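Long-range contact in putative PLP-dependent aminotransferase (Bacillus cereus ATCC 10987, PDB 3JU7), which probably acts as a pyridoxal phosphate-dependent aminotransferase of the DegT/DnrJ/EryC1 family, moving amino groups with pyridoxal phosphate as cofactor: residues 112-120 with 137-148. Sequence-based numbering, arbitrary orientation.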
loop_
_atom_site.group_PDB
_atom_site.type_symbol
_atom_site.label_atom_id
_atom_site.label_comp_id
_atom_site.label_asym_id
_atom_site.label_seq_id
_atom_site.Cartn_x
_atom_site.Cartn_y
_atom_site.Cartn_z
ATOM N N TRP A 112 16.624 -1.951 25.076
ATOM C CA TRP A 112 16.486 -1.051 23.925
ATOM C C TRP A 112 15.058 -0.742 23.544
ATOM O O TRP A 112 14.779 -0.369 22.412
ATOM C CB TRP A 112 17.260 -1.568 22.722
ATOM C CG TRP A 112 18.627 -2.040 23.075
ATOM C CD1 TRP A 112 19.416 -1.573 24.084
ATOM C CD2 TRP A 112 19.377 -3.059 22.411
ATOM N NE1 TRP A 112 20.608 -2.252 24.103
ATOM C CE2 TRP A 112 20.611 -3.171 23.084
ATOM C CE3 TRP A 112 19.121 -3.902 21.322
ATOM C CZ2 TRP A 112 21.596 -4.097 22.700
ATOM C CZ3 TRP A 112 20.087 -4.806 20.939
ATOM C CH2 TRP A 112 21.317 -4.900 21.635
ATOM N N TYR A 113 14.150 -0.905 24.494
ATOM C CA TYR A 113 12.801 -0.422 24.319
ATOM C C TYR A 113 12.673 0.994 24.917
ATOM O O TYR A 113 13.495 1.435 25.735
ATOM C CB TYR A 113 11.774 -1.338 24.995
ATOM C CG TYR A 113 11.945 -2.809 24.768
ATOM C CD1 TYR A 113 12.079 -3.325 23.493
ATOM C CD2 TYR A 113 11.873 -3.700 25.827
ATOM C CE1 TYR A 113 12.194 -4.697 23.283
ATOM C CE2 TYR A 113 11.997 -5.064 25.636
ATOM C CZ TYR A 113 12.161 -5.571 24.360
ATOM O OH TYR A 113 12.250 -6.945 24.171
HETATM N N MSE A 114 11.610 1.669 24.511
HETATM C CA MSE A 114 11.218 2.952 25.070
HETATM C C MSE A 114 11.175 2.801 26.598
HETATM O O MSE A 114 10.611 1.828 27.127
HETATM C CB MSE A 114 9.876 3.400 24.430
HETATM C CG MSE A 114 9.446 4.771 24.817
HETATM SE SE MSE A 114 8.224 5.568 23.617
HETATM C CE MSE A 114 6.975 4.024 23.574
ATOM N N ASP A 115 11.855 3.706 27.296
ATOM C CA ASP A 115 11.903 3.682 28.754
ATOM C C ASP A 115 10.573 4.169 29.328
ATOM O O ASP A 115 10.235 5.340 29.209
ATOM C CB ASP A 115 13.052 4.571 29.247
ATOM C CG ASP A 115 13.069 4.751 30.762
ATOM O OD1 ASP A 115 12.026 4.540 31.411
ATOM O OD2 ASP A 115 14.119 5.147 31.300
ATOM N N LYS A 116 9.845 3.266 29.981
ATOM C CA LYS A 116 8.471 3.535 30.405
ATOM C C LYS A 116 8.358 4.664 31.428
ATOM O O LYS A 116 7.409 5.415 31.409
ATOM C CB LYS A 116 7.771 2.231 30.859
ATOM C CG LYS A 116 7.266 1.401 29.613
ATOM C CD LYS A 116 6.859 -0.066 29.883
ATOM C CE LYS A 116 8.086 -0.965 30.007
ATOM N NZ LYS A 116 7.751 -2.408 29.860
ATOM N N THR A 117 9.368 4.816 32.260
ATOM C CA THR A 117 9.409 5.902 33.213
ATOM C C THR A 117 9.425 7.233 32.510
ATOM O O THR A 117 8.670 8.143 32.850
ATOM C CB THR A 117 10.658 5.800 34.075
ATOM O OG1 THR A 117 10.569 4.609 34.841
ATOM C CG2 THR A 117 10.775 6.951 35.015
ATOM N N VAL A 118 10.287 7.343 31.511
ATOM C CA VAL A 118 10.410 8.586 30.770
ATOM C C VAL A 118 9.133 8.817 29.946
ATOM O O VAL A 118 8.652 9.936 29.870
ATOM C CB VAL A 118 11.706 8.586 29.932
ATOM C CG1 VAL A 118 11.729 9.774 28.966
ATOM C CG2 VAL A 118 12.960 8.577 30.901
ATOM N N LEU A 119 8.550 7.748 29.400
ATOM C CA LEU A 119 7.334 7.855 28.611
ATOM C C LEU A 119 6.164 8.395 29.482
ATOM O O LEU A 119 5.479 9.353 29.090
ATOM C CB LEU A 119 6.982 6.494 27.972
ATOM C CG LEU A 119 5.590 6.326 27.346
ATOM C CD1 LEU A 119 5.264 7.352 26.251
ATOM C CD2 LEU A 119 5.406 4.918 26.785
ATOM N N TRP A 120 5.979 7.803 30.672
ATOM C CA TRP A 120 4.931 8.206 31.639
ATOM C C TRP A 120 5.059 9.667 32.047
ATOM O O TRP A 120 4.088 10.425 32.087
ATOM C CB TRP A 120 5.028 7.358 32.912
ATOM C CG TRP A 120 4.030 6.252 33.052
ATOM C CD1 TRP A 120 3.162 6.062 34.095
ATOM C CD2 TRP A 120 3.793 5.179 32.134
ATOM N NE1 TRP A 120 2.403 4.935 33.882
ATOM C CE2 TRP A 120 2.772 4.374 32.686
ATOM C CE3 TRP A 120 4.337 4.823 30.897
ATOM C CZ2 TRP A 120 2.289 3.237 32.042
ATOM C CZ3 TRP A 120 3.862 3.693 30.265
ATOM C CH2 TRP A 120 2.848 2.915 30.836
ATOM N N ALA A 137 8.798 -3.045 19.331
ATOM C CA ALA A 137 9.298 -4.239 20.007
ATOM C C ALA A 137 10.653 -4.585 19.365
ATOM O O ALA A 137 10.797 -5.536 18.575
ATOM C CB ALA A 137 8.299 -5.377 19.890
ATOM N N THR A 138 11.641 -3.784 19.740
ATOM C CA THR A 138 12.954 -3.753 19.102
ATOM C C THR A 138 13.520 -5.120 18.775
ATOM O O THR A 138 13.620 -5.993 19.653
ATOM C CB THR A 138 13.965 -2.994 20.014
ATOM O OG1 THR A 138 13.389 -1.740 20.359
ATOM C CG2 THR A 138 15.327 -2.808 19.352
ATOM N N PHE A 139 13.860 -5.267 17.495
ATOM C CA PHE A 139 14.532 -6.449 16.928
ATOM C C PHE A 139 13.760 -7.764 17.129
ATOM O O PHE A 139 14.351 -8.826 17.311
ATOM C CB PHE A 139 15.969 -6.542 17.429
ATOM C CG PHE A 139 16.818 -5.262 17.203
ATOM C CD1 PHE A 139 16.749 -4.545 16.037
ATOM C CD2 PHE A 139 17.741 -4.863 18.151
ATOM C CE1 PHE A 139 17.550 -3.430 15.827
ATOM C CE2 PHE A 139 18.541 -3.769 17.949
ATOM C CZ PHE A 139 18.443 -3.045 16.782
ATOM N N GLY A 140 12.436 -7.686 17.077
ATOM C CA GLY A 140 11.580 -8.894 17.098
ATOM C C GLY A 140 11.606 -9.568 18.454
ATOM O O GLY A 140 11.604 -10.770 18.571
ATOM N N SER A 141 11.605 -8.775 19.507
ATOM C CA SER A 141 11.837 -9.299 20.829
ATOM C C SER A 141 10.594 -9.168 21.667
ATOM O O SER A 141 9.582 -8.568 21.252
ATOM C CB SER A 141 13.008 -8.549 21.475
ATOM O OG SER A 141 12.675 -7.200 21.674
ATOM N N TRP A 142 10.684 -9.718 22.864
ATOM C CA TRP A 142 9.552 -9.779 23.740
ATOM C C TRP A 142 9.492 -8.573 24.654
ATOM O O TRP A 142 9.903 -8.632 25.805
ATOM C CB TRP A 142 9.631 -11.057 24.533
ATOM C CG TRP A 142 8.393 -11.441 25.172
ATOM C CD1 TRP A 142 8.005 -11.157 26.446
ATOM C CD2 TRP A 142 7.373 -12.263 24.602
ATOM N NE1 TRP A 142 6.801 -11.747 26.700
ATOM C CE2 TRP A 142 6.380 -12.426 25.588
ATOM C CE3 TRP A 142 7.207 -12.883 23.353
ATOM C CZ2 TRP A 142 5.214 -13.156 25.363
ATOM C CZ3 TRP A 142 6.055 -13.606 23.119
ATOM C CH2 TRP A 142 5.058 -13.738 24.124
HETATM N N MSE A 143 8.993 -7.471 24.108
HETATM C CA MSE A 143 8.729 -6.249 24.878
HETATM C C MSE A 143 7.403 -6.436 25.566
HETATM O O MSE A 143 6.350 -6.486 24.922
HETATM C CB MSE A 143 8.662 -5.045 23.970
HETATM C CG MSE A 143 8.368 -3.748 24.694
HETATM SE SE MSE A 143 8.241 -2.311 23.426
HETATM C CE MSE A 143 6.517 -2.730 22.591
ATOM N N ASN A 144 7.449 -6.558 26.885
ATOM C CA ASN A 144 6.271 -6.851 27.656
ATOM C C ASN A 144 5.257 -5.728 27.512
ATOM O O ASN A 144 5.641 -4.568 27.516
ATOM C CB ASN A 144 6.628 -7.028 29.126
ATOM C CG ASN A 144 5.559 -7.778 29.879
ATOM O OD1 ASN A 144 4.510 -7.210 30.259
ATOM N ND2 ASN A 144 5.804 -9.085 30.088
ATOM N N LEU A 145 3.969 -6.075 27.417
ATOM C CA LEU A 145 2.915 -5.097 27.106
ATOM C C LEU A 145 1.985 -4.738 28.270
ATOM O O LEU A 145 1.019 -4.000 28.056
ATOM C CB LEU A 145 2.077 -5.584 25.906
ATOM C CG LEU A 145 2.854 -5.713 24.599
ATOM C CD1 LEU A 145 1.978 -6.296 23.517
ATOM C CD2 LEU A 145 3.394 -4.344 24.194
ATOM N N GLU A 146 2.267 -5.250 29.480
ATOM C CA GLU A 146 1.477 -4.926 30.676
ATOM C C GLU A 146 1.243 -3.416 30.868
ATOM O O GLU A 146 0.143 -2.997 31.079
ATOM C CB GLU A 146 2.154 -5.483 31.939
ATOM N N GLU A 147 2.289 -2.609 30.776
ATOM C CA GLU A 147 2.182 -1.186 31.051
ATOM C C GLU A 147 1.468 -0.469 29.917
ATOM O O GLU A 147 0.792 0.532 30.139
ATOM C CB GLU A 147 3.572 -0.565 31.281
ATOM C CG GLU A 147 4.477 -1.279 32.346
ATOM C CD GLU A 147 4.037 -1.056 33.795
ATOM O OE1 GLU A 147 2.915 -1.492 34.162
ATOM O OE2 GLU A 147 4.827 -0.467 34.579
ATOM N N TYR A 148 1.607 -0.993 28.702
ATOM C CA TYR A 148 0.936 -0.422 27.523
ATOM C C TYR A 148 -0.552 -0.725 27.570
ATOM O O TYR A 148 -1.403 0.101 27.173
ATOM C CB TYR A 148 1.596 -0.922 26.223
ATOM C CG TYR A 148 2.974 -0.274 26.044
ATOM C CD1 TYR A 148 3.096 1.081 25.727
ATOM C CD2 TYR A 148 4.138 -0.994 26.246
ATOM C CE1 TYR A 148 4.359 1.685 25.597
ATOM C CE2 TYR A 148 5.405 -0.396 26.122
ATOM C CZ TYR A 148 5.508 0.917 25.801
ATOM O OH TYR A 148 6.745 1.487 25.717
#
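Tyr113 lies flat against Met143, a selenomethionine, in a Met-aromatic contact that joins two loops of a fold type I PLP-enzyme domain, as in the DegT/DnrJ/EryC1 family, each just ahead of a helix (116-126 and 146-153). Met143 CB sits over the centre of the Tyr113 ring, 3.5 Å from the centroid and 11° off the normal. With CG anti to the backbone N, the Met143 chain runs back across this face, opposite in direction to the tyrosine, and brings SE obliquely to 4.4 Å from the centroid. The ring's edge is met in its plane by Ser141 OG, and the phenol oxygen is hydrogen-bonded to Thr283 OG1. Ser141 OG in turn donates to Thr138 O, which fixes the serine hydroxyl beside the phenol.

Beyond this ring, Trp112 and Phe139 meet rim to rim, planes 82° apart, with CE3 of the tryptophan 3.4 Å from CE2 of the phenylalanine.

Toward the helices, Tyr148 receives Leu119 CD2 3.6 Å from its CE1, while Met114 CE reaches its hydroxyl; Val133 of strand 130-133 touches all three side chains. On the more exposed side, Lys116 crosses Glu147 at about a right angle, CD against CB, and Trp120, in one of its two conformers, turns its ring edge to the Glu147 carbonyl. At the other end, Thr138 OG1 donates to Trp112 O at 2.8 Å, approaching from above the carbonyl plane, 47° out of it.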